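PDB 4PJ2: putative exported protein from Aeromonas hydrophila subsp. hydrophila, which probably acts as a periplasmic inhibitor of i-type (invertebrate) lysozymes and binds a magnesium ion. Local coordinates for residues A[34-39]-A[95-100]; A[67-72]-A[104-109]; A[76-81]-A[116-121]. All coordinates share one frame; numbering follows the deposited sequence.

Interaction 1 of 3, residues A[34-39]-A[95-100]; sequences VRLYSG and FTLNPQ
Val-34 and Phe-95 approach from opposite directions at the interface of two beta sheets. The methyl CG2 of Val-34 sits over one face of the Phe-95 ring, 3.7 Å above its plane. It is displaced toward the rim, and its nearest ring atom is CZ of Phe-95 at 3.8 Å. The line from this methyl to the ring centroid is 24° off the ring normal, so the contact is a CH-pi interaction. With chi1 of Val-34 at 178°, CG1 is anti to the backbone N and CG2 is anti to the carbonyl carbon; CG2 is the branch that meets the ring.

The second pair is set differently. Leu-36 and Leu-97 pass each other at a slant. One branch of Leu-36 does the touching: CD1 of Leu-36 lies 4.2 Å from CB of Leu-97, low on the partner side chain. All four side chains are buried, and the contact between them is apolar.

Strand 30-37 belongs to one four-stranded antiparallel sheet and strand 90-98 to the other, so the two pairs are part of the core between the sheets. Leu-103 of strand 102-112 touches Val-34, Leu-36 and Leu-97. Val-17 of strand 16-21 packs on Val-34 and Leu-97. Leu-77 of strand 76-82 touches the same two residues, and Val-79 of that strand lies against Phe-95.

Interaction 2 of 3, residues A[67-72]-A[104-109]; sequences LDLNGD and DSFNHV. With MG (magnesium ion), chain G.
The magnesium-binding loop between strands 60-67 and 76-82 rests here on the aromatic side chain of Phe-106. Its Asp-x-Asn-x-Asp sequence resembles the calcium loop of an EF-hand, but it joins two beta strands. CB of Leu-69 lies 3.9 Å from CE2 of Phe-106, and CB of Asn-70 lies 3.9 Å from CE1 of Phe-106. The two neighbouring loop residues thus touch different atoms of the ring, and both approach it obliquely. Phe-106 is part of a classic beta bulge, in which Phe-106 and Asn-107 both face Ala-94 of strand 90-98.

Asn-70 joins the two halves of the arrangement. Its CB packs on the ring while its OD1 binds the magnesium ion at 2.3 Å. CG of Asn-70 stands between the backbone N and the carbonyl carbon (chi1 62°), which turns the amide back into the loop. Asp-68 and Asp-72 each bind the ion through OD1; Gln-74 O and the Glu-76 carboxylate complete the site. Asp-68 OD1 also accepts from Gly-71 N at 2.8 Å, an Asx motif, with the donor 40° out of the carboxylate plane.

Interaction 3 of 3, residues A[76-81]-A[116-121]; sequences ELIVVV and EDVIQA. With MG (magnesium ion), chain G.
Ile-78 and Ile-119 make the closest contact between residues 76-81 of the strand and 116-121 at the start of the C-terminal helix. Their side chains cross at about a right angle, with CD1 of Ile-78 3.8 Å from CD1 of Ile-119. The same Ile-119 methyl lies 3.9 Å from CG1 of Ile-78. CG1 of Ile-119 is anti to its carbonyl carbon (chi1 -65°), and this branch carries CD1 to the strand.

Val-118 packs less closely. Its CG2 is 4.2 Å from CG1 of Val-80, and its CG1 is 4.4 Å from CG2 of Ile-78. It therefore spans two strand residues whose side chains point to the same side of the sheet. Leu-90 and Ala-92 of strand 90-98 also touch Val-118, while Leu-67 and Leu-69 border Ile-119.

The other side of the helix start is exposed and polar. Asp-117 is the N-cap: its OD1 accepts from Gln-120 N at 3.0 Å, with a nearly straight N-H...O angle of 167°. Glu-116 and Gln-120 are also exposed.

At the beginning of the strand, the buried Glu-76 binds the magnesium ion through both carboxylate oxygens. The strand thus carries a metal ligand and, two and four residues on, apolar positions for the helix. Apolar side-chain packing sets no bonding direction between strand and helix; Asp-117 OD1 meets a polar need at the helix start locally.

In the fold
From the N terminus, strand 30-37 comes first, and interaction 1 packs it against strand 90-98, closing a loop of 55 residues and joining the two sheets. Within that loop lie the magnesium loop 67-72 and strand 76-82. Their partners come after strand 90-98, so interactions 2 and 3 both cross interaction 1. They also cross each other: 67-72 goes to strand 102-112, then 76-81 to helix 118-123. Interaction 2 sets the metal loop against an outermost strand of the second sheet. Interaction 3 lays the C-terminal helix on that sheet. These two share the magnesium ion, and Leu-69 N hydrogen-bonds to Glu-76 OE1 between them.

Interaction 1 of 3, residues A[34-39]-A[95-100]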
ATOM      1  N   VAL A  34      -4.436   4.432 -15.639  1.00 10.52           N
ATOM      2  CA  VAL A  34      -3.407   4.969 -16.500  1.00 10.45           C
ATOM      3  C   VAL A  34      -4.110   5.365 -17.788  1.00 10.43           C
ATOM      4  O   VAL A  34      -4.821   4.572 -18.365  1.00 10.88           O
ATOM      5  CB  VAL A  34      -2.353   3.894 -16.809  1.00 11.47           C
ATOM      6  CG1 VAL A  34      -1.314   4.451 -17.754  1.00 12.30           C
ATOM      7  CG2 VAL A  34      -1.704   3.379 -15.524  1.00 11.87           C
ATOM      8  N   ARG A  35      -3.898   6.597 -18.218  1.00  9.80           N
ATOM      9  CA  ARG A  35      -4.523   7.126 -19.438  1.00 10.40           C
ATOM     10  C   ARG A  35      -3.426   7.640 -20.349  1.00 10.00           C
ATOM     11  O   ARG A  35      -2.551   8.364 -19.901  1.00 11.84           O
ATOM     12  CB  ARG A  35      -5.517   8.243 -19.116  1.00 10.63           C
ATOM     13  CG  ARG A  35      -6.808   7.744 -18.458  1.00 10.10           C
ATOM     14  CD  ARG A  35      -7.649   8.895 -17.991  1.00 11.46           C
ATOM     15  NE  ARG A  35      -9.098   8.753 -18.069  1.00 12.68           N
ATOM     16  CZ  ARG A  35      -9.918   8.374 -17.098  1.00 12.52           C
ATOM     17  NH1 ARG A  35      -9.472   7.907 -15.944  1.00 14.04           N
ATOM     18  NH2 ARG A  35     -11.219   8.417 -17.328  1.00 13.60           N
ATOM     19  N   LEU A  36      -3.497   7.249 -21.614  1.00 10.46           N
ATOM     20  CA  LEU A  36      -2.517   7.606 -22.626  1.00 10.60           C
ATOM     21  C   LEU A  36      -3.142   8.553 -23.626  1.00 10.69           C
ATOM     22  O   LEU A  36      -4.256   8.302 -24.119  1.00 11.11           O
ATOM     23  CB  LEU A  36      -2.065   6.350 -23.341  1.00 12.14           C
ATOM     24  CG  LEU A  36      -0.990   6.485 -24.404  1.00 14.13           C
ATOM     25  CD1 LEU A  36       0.312   6.978 -23.799  1.00 14.24           C
ATOM     26  CD2 LEU A  36      -0.790   5.170 -25.115  1.00 16.23           C
ATOM     27  N   TYR A  37      -2.405   9.612 -23.926  1.00 10.71           N
ATOM     28  CA  TYR A  37      -2.799  10.670 -24.855  1.00 10.88           C
ATOM     29  C   TYR A  37      -1.717  10.824 -25.920  1.00 11.42           C
ATOM     30  O   TYR A  37      -0.544  10.550 -25.666  1.00 11.87           O
ATOM     31  CB  TYR A  37      -2.955  12.000 -24.110  1.00 11.21           C
ATOM     32  CG  TYR A  37      -3.957  11.946 -22.979  1.00 11.20           C
ATOM     33  CD1 TYR A  37      -5.261  12.413 -23.150  1.00 11.18           C
ATOM     34  CD2 TYR A  37      -3.601  11.402 -21.736  1.00 11.24           C
ATOM     35  CE1 TYR A  37      -6.172  12.334 -22.128  1.00 10.77           C
ATOM     36  CE2 TYR A  37      -4.517  11.323 -20.724  1.00 11.19           C
ATOM     37  CZ  TYR A  37      -5.800  11.793 -20.916  1.00 10.46           C
ATOM     38  OH  TYR A  37      -6.682  11.688 -19.871  1.00 11.06           O
ATOM     39  N   SER A  38      -2.072  11.291 -27.105  1.00 11.95           N
ATOM     40  CA  SER A  38      -1.083  11.418 -28.165  1.00 12.23           C
ATOM     41  C   SER A  38      -0.063  12.503 -27.881  1.00 12.34           C
ATOM     42  O   SER A  38       1.066  12.389 -28.336  1.00 12.97           O
ATOM     43  CB  SER A  38      -1.754  11.729 -29.502  1.00 13.01           C
ATOM     44  OG  SER A  38      -2.129  13.091 -29.528  1.00 13.03           O
ATOM     45  N   GLY A  39      -0.434  13.544 -27.141  1.00 11.71           N
ATOM     46  CA  GLY A  39       0.449  14.681 -26.926  1.00 12.53           C
ATOM     47  C   GLY A  39       0.719  15.472 -28.189  1.00 13.03           C
ATOM     48  O   GLY A  39       1.685  16.233 -28.248  1.00 14.43           O
ATOM     49  N   PHE A  95       3.758  -1.152 -17.735  1.00 17.32           N
ATOM     50  CA  PHE A  95       2.966  -0.943 -18.941  1.00 17.06           C
ATOM     51  C   PHE A  95       3.852  -0.580 -20.114  1.00 17.62           C
ATOM     52  O   PHE A  95       4.781   0.214 -19.974  1.00 20.07           O
ATOM     53  CB  PHE A  95       1.965   0.213 -18.768  1.00 16.36           C
ATOM     54  CG  PHE A  95       1.010   0.040 -17.633  1.00 14.96           C
ATOM     55  CD1 PHE A  95      -0.293  -0.370 -17.855  1.00 16.98           C
ATOM     56  CD2 PHE A  95       1.401   0.328 -16.346  1.00 15.59           C
ATOM     57  CE1 PHE A  95      -1.163  -0.516 -16.801  1.00 17.95           C
ATOM     58  CE2 PHE A  95       0.535   0.164 -15.280  1.00 15.61           C
ATOM     59  CZ  PHE A  95      -0.745  -0.250 -15.512  1.00 17.20           C
ATOM     60  N   THR A  96       3.539  -1.148 -21.266  1.00 20.10           N
ATOM     61  CA  THR A  96       4.088  -0.643 -22.518  1.00 21.13           C
ATOM     62  C   THR A  96       3.159   0.433 -23.040  1.00 22.43           C
ATOM     63  O   THR A  96       1.939   0.354 -22.833  1.00 23.01           O
ATOM     64  CB  THR A  96       4.264  -1.734 -23.578  1.00 22.91           C
ATOM     65  OG1 THR A  96       3.061  -2.490 -23.701  1.00 22.58           O
ATOM     66  CG2 THR A  96       5.390  -2.655 -23.192  1.00 23.32           C
ATOM     67  N   LEU A  97       3.762   1.444 -23.677  1.00 22.73           N
ATOM     68  CA  LEU A  97       3.063   2.603 -24.238  1.00 22.62           C
ATOM     69  C   LEU A  97       3.879   3.247 -25.379  1.00 23.26           C
ATOM     70  O   LEU A  97       4.989   3.763 -25.172  1.00 24.52           O
ATOM     71  CB  LEU A  97       2.772   3.669 -23.193  1.00 23.95           C
ATOM     72  CG  LEU A  97       3.279   3.497 -21.773  1.00 25.37           C
ATOM     73  CD1 LEU A  97       4.785   3.619 -21.702  1.00 24.47           C
ATOM     74  CD2 LEU A  97       2.656   4.539 -20.916  1.00 26.42           C
ATOM     75  N   ASN A  98       3.318   3.250 -26.579  1.00 23.22           N
ATOM     76  CA  ASN A  98       3.985   3.861 -27.722  1.00 23.72           C
ATOM     77  C   ASN A  98       2.970   4.214 -28.814  1.00 23.53           C
ATOM     78  O   ASN A  98       1.816   3.772 -28.782  1.00 22.80           O
ATOM     79  CB  ASN A  98       5.086   2.934 -28.260  1.00 26.10           C
ATOM     80  CG  ASN A  98       4.569   1.563 -28.609  1.00 27.89           C
ATOM     81  OD1 ASN A  98       3.798   1.404 -29.563  1.00 28.93           O
ATOM     82  ND2 ASN A  98       4.990   0.557 -27.847  1.00 28.95           N
ATOM     83  N   PRO A  99       3.386   5.033 -29.780  1.00 24.44           N
ATOM     84  CA  PRO A  99       2.438   5.442 -30.818  1.00 25.47           C
ATOM     85  C   PRO A  99       1.920   4.279 -31.670  1.00 27.79           C
ATOM     86  O   PRO A  99       0.768   4.311 -32.101  1.00 28.28           O
ATOM     87  CB  PRO A  99       3.267   6.403 -31.679  1.00 25.59           C
ATOM     88  CG  PRO A  99       4.328   6.905 -30.781  1.00 25.39           C
ATOM     89  CD  PRO A  99       4.658   5.768 -29.868  1.00 25.11           C
ATOM     90  N   GLN A 100       2.752   3.265 -31.896  1.00 29.33           N
ATOM     91  CA  GLN A 100       2.408   2.184 -32.820  1.00 31.61           C
ATOM     92  C   GLN A 100       1.352   1.233 -32.249  1.00 32.18           C
ATOM     93  O   GLN A 100       0.430   0.817 -32.957  1.00 32.62           O
ATOM     94  CB  GLN A 100       3.665   1.382 -33.201  1.00 33.69           C
ATOM     95  CG  GLN A 100       4.715   2.168 -33.987  1.00 36.31           C
ATOM     96  CD  GLN A 100       5.416   3.243 -33.158  1.00 38.33           C
ATOM     97  OE1 GLN A 100       5.614   3.093 -31.945  1.00 38.51           O
ATOM     98  NE2 GLN A 100       5.780   4.342 -33.814  1.00 39.58           N
TER

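Interaction 2 of 3, residues A[67-72]-A[104-109]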
ATOM      1  N   LEU A  67      11.291   3.503 -17.444  1.00 22.08           N
ATOM      2  CA  LEU A  67      12.523   2.741 -17.632  1.00 22.63           C
ATOM      3  C   LEU A  67      12.288   1.678 -18.683  1.00 22.87           C
ATOM      4  O   LEU A  67      11.212   1.096 -18.736  1.00 22.83           O
ATOM      5  CB  LEU A  67      12.937   2.079 -16.318  1.00 24.99           C
ATOM      6  CG  LEU A  67      13.412   3.007 -15.196  1.00 28.14           C
ATOM      7  CD1 LEU A  67      13.574   2.247 -13.891  1.00 29.23           C
ATOM      8  CD2 LEU A  67      14.724   3.670 -15.566  1.00 29.92           C
ATOM      9  N   ASP A  68      13.281   1.439 -19.530  1.00 23.97           N
ATOM     10  CA  ASP A  68      13.176   0.402 -20.546  1.00 25.94           C
ATOM     11  C   ASP A  68      13.371  -0.980 -19.932  1.00 27.28           C
ATOM     12  O   ASP A  68      14.481  -1.339 -19.534  1.00 28.97           O
ATOM     13  CB  ASP A  68      14.228   0.646 -21.628  1.00 27.44           C
ATOM     14  CG  ASP A  68      14.165  -0.372 -22.746  1.00 29.36           C
ATOM     15  OD1 ASP A  68      13.166  -1.112 -22.831  1.00 29.57           O
ATOM     16  OD2 ASP A  68      15.118  -0.425 -23.550  1.00 31.02           O
ATOM     17  N   LEU A  69      12.300  -1.766 -19.878  1.00 26.95           N
ATOM     18  CA  LEU A  69      12.328  -3.085 -19.251  1.00 28.39           C
ATOM     19  C   LEU A  69      12.497  -4.202 -20.265  1.00 31.12           C
ATOM     20  O   LEU A  69      12.989  -5.273 -19.920  1.00 31.65           O
ATOM     21  CB  LEU A  69      11.027  -3.326 -18.478  1.00 26.68           C
ATOM     22  CG  LEU A  69      10.718  -2.366 -17.338  1.00 25.97           C
ATOM     23  CD1 LEU A  69       9.375  -2.748 -16.732  1.00 26.07           C
ATOM     24  CD2 LEU A  69      11.829  -2.354 -16.290  1.00 27.44           C
ATOM     25  N   ASN A  70      12.064  -3.965 -21.502  1.00 33.28           N
ATOM     26  CA  ASN A  70      12.055  -5.016 -22.516  1.00 36.07           C
ATOM     27  C   ASN A  70      13.170  -4.857 -23.541  1.00 38.16           C
ATOM     28  O   ASN A  70      13.316  -5.685 -24.435  1.00 39.48           O
ATOM     29  CB  ASN A  70      10.694  -5.091 -23.222  1.00 36.83           C
ATOM     30  CG  ASN A  70      10.339  -3.815 -23.970  1.00 37.22           C
ATOM     31  OD1 ASN A  70      11.109  -2.851 -24.002  1.00 36.16           O
ATOM     32  ND2 ASN A  70       9.158  -3.806 -24.581  1.00 38.42           N
ATOM     33  N   GLY A  71      13.947  -3.787 -23.412  1.00 38.97           N
ATOM     34  CA  GLY A  71      15.116  -3.588 -24.246  1.00 39.99           C
ATOM     35  C   GLY A  71      14.852  -3.010 -25.625  1.00 40.78           C
ATOM     36  O   GLY A  71      15.729  -3.081 -26.491  1.00 41.75           O
ATOM     37  N   ASP A  72      13.670  -2.438 -25.843  1.00 40.59           N
ATOM     38  CA  ASP A  72      13.361  -1.816 -27.132  1.00 40.44           C
ATOM     39  C   ASP A  72      13.761  -0.341 -27.168  1.00 39.77           C
ATOM     40  O   ASP A  72      13.370   0.392 -28.077  1.00 40.16           O
ATOM     41  CB  ASP A  72      11.878  -1.982 -27.493  1.00 41.40           C
ATOM     42  CG  ASP A  72      10.945  -1.176 -26.598  1.00 41.83           C
ATOM     43  OD1 ASP A  72      11.413  -0.362 -25.776  1.00 41.69           O
ATOM     44  OD2 ASP A  72       9.715  -1.348 -26.733  1.00 42.44           O
ATOM     45  N   ASP A 104      -0.519  -1.005 -23.023  1.00 25.12           N
ATOM     46  CA  ASP A 104      -0.781  -2.389 -22.610  1.00 26.35           C
ATOM     47  C   ASP A 104       0.014  -2.740 -21.348  1.00 27.22           C
ATOM     48  O   ASP A 104       1.100  -2.224 -21.139  1.00 27.40           O
ATOM     49  CB  ASP A 104      -0.322  -3.376 -23.712  1.00 30.04           C
ATOM     50  CG  ASP A 104      -1.017  -3.161 -25.071  1.00 33.52           C
ATOM     51  OD1 ASP A 104      -2.124  -3.708 -25.283  1.00 34.69           O
ATOM     52  OD2 ASP A 104      -0.426  -2.490 -25.956  1.00 34.37           O
ATOM     53  N   SER A 105      -0.512  -3.626 -20.513  0.62 26.79           N
ATOM     54  CA  SER A 105       0.243  -4.044 -19.345  0.62 27.52           C
ATOM     55  C   SER A 105       1.368  -4.960 -19.810  0.62 26.81           C
ATOM     56  O   SER A 105       1.273  -5.603 -20.860  0.62 26.93           O
ATOM     57  CB  SER A 105      -0.656  -4.708 -18.297  0.62 26.47           C
ATOM     58  OG  SER A 105      -0.262  -6.042 -18.026  0.62 25.88           O
ATOM     59  N   PHE A 106       2.442  -4.990 -19.033  1.00 26.76           N
ATOM     60  CA  PHE A 106       3.641  -5.741 -19.386  1.00 26.50           C
ATOM     61  C   PHE A 106       4.007  -6.751 -18.284  1.00 26.67           C
ATOM     62  O   PHE A 106       4.454  -7.839 -18.625  1.00 27.99           O
ATOM     63  CB  PHE A 106       4.788  -4.767 -19.709  1.00 25.11           C
ATOM     64  CG  PHE A 106       6.117  -5.432 -19.906  1.00 28.31           C
ATOM     65  CD1 PHE A 106       6.438  -6.018 -21.120  1.00 29.68           C
ATOM     66  CD2 PHE A 106       7.050  -5.451 -18.890  1.00 29.50           C
ATOM     67  CE1 PHE A 106       7.672  -6.627 -21.315  1.00 31.17           C
ATOM     68  CE2 PHE A 106       8.284  -6.054 -19.072  1.00 30.93           C
ATOM     69  CZ  PHE A 106       8.597  -6.644 -20.287  1.00 31.39           C
ATOM     70  N   ASN A 107       3.767  -6.433 -17.000  1.00 25.45           N
ATOM     71  CA  ASN A 107       4.062  -7.358 -15.881  1.00 24.33           C
ATOM     72  C   ASN A 107       3.509  -6.823 -14.540  1.00 22.61           C
ATOM     73  O   ASN A 107       3.122  -5.664 -14.466  1.00 22.20           O
ATOM     74  CB  ASN A 107       5.579  -7.569 -15.806  1.00 24.01           C
ATOM     75  CG  ASN A 107       5.984  -8.808 -15.022  1.00 24.48           C
ATOM     76  OD1 ASN A 107       5.161  -9.645 -14.644  1.00 25.73           O
ATOM     77  ND2 ASN A 107       7.278  -8.933 -14.795  1.00 25.84           N
ATOM     78  N   HIS A 108       3.466  -7.679 -13.513  1.00 21.52           N
ATOM     79  CA  HIS A 108       3.036  -7.325 -12.150  1.00 20.80           C
ATOM     80  C   HIS A 108       3.900  -8.056 -11.119  1.00 20.81           C
ATOM     81  O   HIS A 108       4.219  -9.219 -11.309  1.00 21.93           O
ATOM     82  CB  HIS A 108       1.555  -7.703 -11.954  1.00 21.24           C
ATOM     83  CG  HIS A 108       1.052  -7.560 -10.547  1.00 20.40           C
ATOM     84  ND1 HIS A 108       0.587  -6.369 -10.035  1.00 20.90           N
ATOM     85  CD2 HIS A 108       0.906  -8.475  -9.560  1.00 21.26           C
ATOM     86  CE1 HIS A 108       0.187  -6.553  -8.787  1.00 20.58           C
ATOM     87  NE2 HIS A 108       0.376  -7.823  -8.473  1.00 20.84           N
ATOM     88  N   VAL A 109       4.262  -7.373 -10.035  1.00 19.68           N
ATOM     89  CA  VAL A 109       4.912  -8.012  -8.887  1.00 19.72           C
ATOM     90  C   VAL A 109       4.244  -7.501  -7.627  1.00 19.01           C
ATOM     91  O   VAL A 109       3.644  -6.431  -7.636  1.00 17.84           O
ATOM     92  CB  VAL A 109       6.432  -7.717  -8.839  1.00 20.65           C
ATOM     93  CG1 VAL A 109       7.120  -8.336 -10.048  1.00 22.32           C
ATOM     94  CG2 VAL A 109       6.711  -6.224  -8.742  1.00 20.57           C
TER
HETATM   95 MG    MG G 203      10.937  -0.593 -23.604  1.00 28.81          MG

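Interaction 3 of 3, residues A[76-81]-A[116-121]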
ATOM      1  N   GLU A  76       9.120   1.779 -20.518  1.00 20.84           N
ATOM      2  CA  GLU A  76       7.849   1.315 -19.974  1.00 20.41           C
ATOM      3  C   GLU A  76       7.504   2.188 -18.803  1.00 18.66           C
ATOM      4  O   GLU A  76       8.373   2.828 -18.214  1.00 19.41           O
ATOM      5  CB  GLU A  76       7.982  -0.131 -19.495  1.00 21.14           C
ATOM      6  CG  GLU A  76       7.833  -1.150 -20.592  1.00 22.73           C
ATOM      7  CD  GLU A  76       8.907  -0.999 -21.666  1.00 24.19           C
ATOM      8  OE1 GLU A  76      10.101  -1.266 -21.380  1.00 24.82           O
ATOM      9  OE2 GLU A  76       8.566  -0.619 -22.805  1.00 25.61           O
ATOM     10  N   LEU A  77       6.212   2.247 -18.477  1.00 17.84           N
ATOM     11  CA  LEU A  77       5.773   2.907 -17.264  1.00 16.58           C
ATOM     12  C   LEU A  77       5.653   1.894 -16.163  1.00 17.25           C
ATOM     13  O   LEU A  77       5.047   0.844 -16.355  1.00 18.30           O
ATOM     14  CB  LEU A  77       4.407   3.552 -17.503  1.00 16.61           C
ATOM     15  CG  LEU A  77       3.705   4.116 -16.263  1.00 15.73           C
ATOM     16  CD1 LEU A  77       4.416   5.310 -15.669  1.00 17.41           C
ATOM     17  CD2 LEU A  77       2.263   4.459 -16.608  1.00 15.96           C
ATOM     18  N   ILE A  78       6.220   2.224 -15.013  1.00 16.50           N
ATOM     19  CA  ILE A  78       6.093   1.377 -13.828  1.00 16.60           C
ATOM     20  C   ILE A  78       5.391   2.173 -12.753  1.00 15.36           C
ATOM     21  O   ILE A  78       5.817   3.260 -12.400  1.00 17.09           O
ATOM     22  CB  ILE A  78       7.455   0.856 -13.317  1.00 17.95           C
ATOM     23  CG1 ILE A  78       8.164   0.092 -14.435  1.00 19.56           C
ATOM     24  CG2 ILE A  78       7.227  -0.037 -12.084  1.00 18.38           C
ATOM     25  CD1 ILE A  78       9.206   0.896 -15.204  1.00 21.53           C
ATOM     26  N   VAL A  79       4.276   1.635 -12.261  1.00 14.17           N
ATOM     27  CA  VAL A  79       3.534   2.249 -11.169  1.00 13.57           C
ATOM     28  C   VAL A  79       3.797   1.433  -9.912  1.00 14.02           C
ATOM     29  O   VAL A  79       3.485   0.246  -9.874  1.00 14.69           O
ATOM     30  CB  VAL A  79       2.017   2.315 -11.456  1.00 13.49           C
ATOM     31  CG1 VAL A  79       1.282   2.978 -10.301  1.00 14.28           C
ATOM     32  CG2 VAL A  79       1.748   3.076 -12.751  1.00 13.62           C
ATOM     33  N   VAL A  80       4.403   2.067  -8.909  1.00 13.58           N
ATOM     34  CA  VAL A  80       4.791   1.389  -7.673  1.00 14.34           C
ATOM     35  C   VAL A  80       3.810   1.751  -6.580  1.00 14.04           C
ATOM     36  O   VAL A  80       3.515   2.913  -6.376  1.00 15.03           O
ATOM     37  CB  VAL A  80       6.213   1.779  -7.222  1.00 15.33           C
ATOM     38  CG1 VAL A  80       6.585   0.984  -5.972  1.00 16.20           C
ATOM     39  CG2 VAL A  80       7.214   1.541  -8.338  1.00 16.51           C
ATOM     40  N   VAL A  81       3.335   0.737  -5.871  1.00 14.00           N
ATOM     41  CA  VAL A  81       2.316   0.896  -4.840  1.00 14.52           C
ATOM     42  C   VAL A  81       2.830   0.324  -3.525  1.00 15.85           C
ATOM     43  O   VAL A  81       3.402  -0.760  -3.513  1.00 16.51           O
ATOM     44  CB  VAL A  81       1.017   0.168  -5.250  1.00 14.53           C
ATOM     45  CG1 VAL A  81      -0.051   0.224  -4.158  1.00 15.95           C
ATOM     46  CG2 VAL A  81       0.464   0.792  -6.527  1.00 14.38           C
ATOM     47  N   GLU A 116      13.290  -3.469  -1.390  1.00 22.05           N
ATOM     48  CA  GLU A 116      13.629  -4.329  -2.519  1.00 22.16           C
ATOM     49  C   GLU A 116      13.514  -3.596  -3.854  1.00 21.93           C
ATOM     50  O   GLU A 116      12.699  -2.679  -4.009  1.00 22.79           O
ATOM     51  CB  GLU A 116      12.834  -5.642  -2.493  1.00 23.69           C
ATOM     52  CG  GLU A 116      13.428  -6.641  -1.497  1.00 26.25           C
ATOM     53  CD  GLU A 116      12.696  -7.970  -1.421  1.00 27.38           C
ATOM     54  OE1 GLU A 116      11.595  -8.089  -2.003  1.00 28.21           O
ATOM     55  OE2 GLU A 116      13.228  -8.895  -0.754  1.00 28.44           O
ATOM     56  N   ASP A 117      14.350  -3.981  -4.808  1.00 20.69           N
ATOM     57  CA  ASP A 117      14.402  -3.360  -6.121  1.00 21.63           C
ATOM     58  C   ASP A 117      13.236  -3.884  -6.936  1.00 21.05           C
ATOM     59  O   ASP A 117      13.209  -5.015  -7.379  1.00 20.75           O
ATOM     60  CB  ASP A 117      15.742  -3.704  -6.782  1.00 22.54           C
ATOM     61  CG  ASP A 117      15.968  -2.969  -8.092  1.00 24.59           C
ATOM     62  OD1 ASP A 117      14.999  -2.562  -8.739  1.00 25.43           O
ATOM     63  OD2 ASP A 117      17.144  -2.802  -8.484  1.00 26.41           O
ATOM     64  N   VAL A 118      12.259  -3.007  -7.174  1.00 20.63           N
ATOM     65  CA  VAL A 118      11.037  -3.362  -7.900  1.00 21.31           C
ATOM     66  C   VAL A 118      11.360  -3.646  -9.355  1.00 21.84           C
ATOM     67  O   VAL A 118      10.796  -4.533  -9.983  1.00 21.84           O
ATOM     68  CB  VAL A 118      10.031  -2.200  -7.812  1.00 23.58           C
ATOM     69  CG1 VAL A 118       8.859  -2.396  -8.762  1.00 24.66           C
ATOM     70  CG2 VAL A 118       9.550  -2.028  -6.384  1.00 24.19           C
ATOM     71  N   ILE A 119      12.301  -2.885  -9.886  1.00 21.95           N
ATOM     72  CA  ILE A 119      12.656  -3.016 -11.289  1.00 24.28           C
ATOM     73  C   ILE A 119      13.307  -4.364 -11.540  1.00 25.36           C
ATOM     74  O   ILE A 119      12.984  -5.045 -12.503  1.00 26.14           O
ATOM     75  CB  ILE A 119      13.579  -1.883 -11.733  1.00 24.80           C
ATOM     76  CG1 ILE A 119      12.834  -0.541 -11.642  1.00 26.24           C
ATOM     77  CG2 ILE A 119      14.073  -2.113 -13.147  1.00 26.09           C
ATOM     78  CD1 ILE A 119      11.563  -0.424 -12.511  1.00 27.24           C
ATOM     79  N   GLN A 120      14.221  -4.764 -10.665  1.00 25.56           N
ATOM     80  CA  GLN A 120      14.856  -6.073 -10.741  0.63 26.45           C
ATOM     81  C   GLN A 120      13.796  -7.161 -10.702  1.00 26.81           C
ATOM     82  O   GLN A 120      13.848  -8.136 -11.440  1.00 29.58           O
ATOM     83  CB  GLN A 120      15.840  -6.249  -9.569  0.63 27.75           C
ATOM     84  CG  GLN A 120      16.539  -7.619  -9.486  0.63 28.51           C
ATOM     85  CD  GLN A 120      17.177  -7.899  -8.119  0.63 29.92           C
ATOM     86  OE1 GLN A 120      16.856  -7.252  -7.118  0.63 29.82           O
ATOM     87  NE2 GLN A 120      18.071  -8.880  -8.076  0.63 31.16           N
ATOM     88  N   ALA A 121      12.821  -6.989  -9.814  1.00 25.87           N
ATOM     89  CA  ALA A 121      11.788  -8.004  -9.648  1.00 25.75           C
ATOM     90  C   ALA A 121      10.937  -8.144 -10.908  1.00 27.21           C
ATOM     91  O   ALA A 121      10.536  -9.246 -11.285  1.00 28.92           O
ATOM     92  CB  ALA A 121      10.917  -7.674  -8.455  1.00 25.62           C
TER
HETATM   93 MG    MG G 203      10.937  -0.593 -23.604  1.00 28.81          MG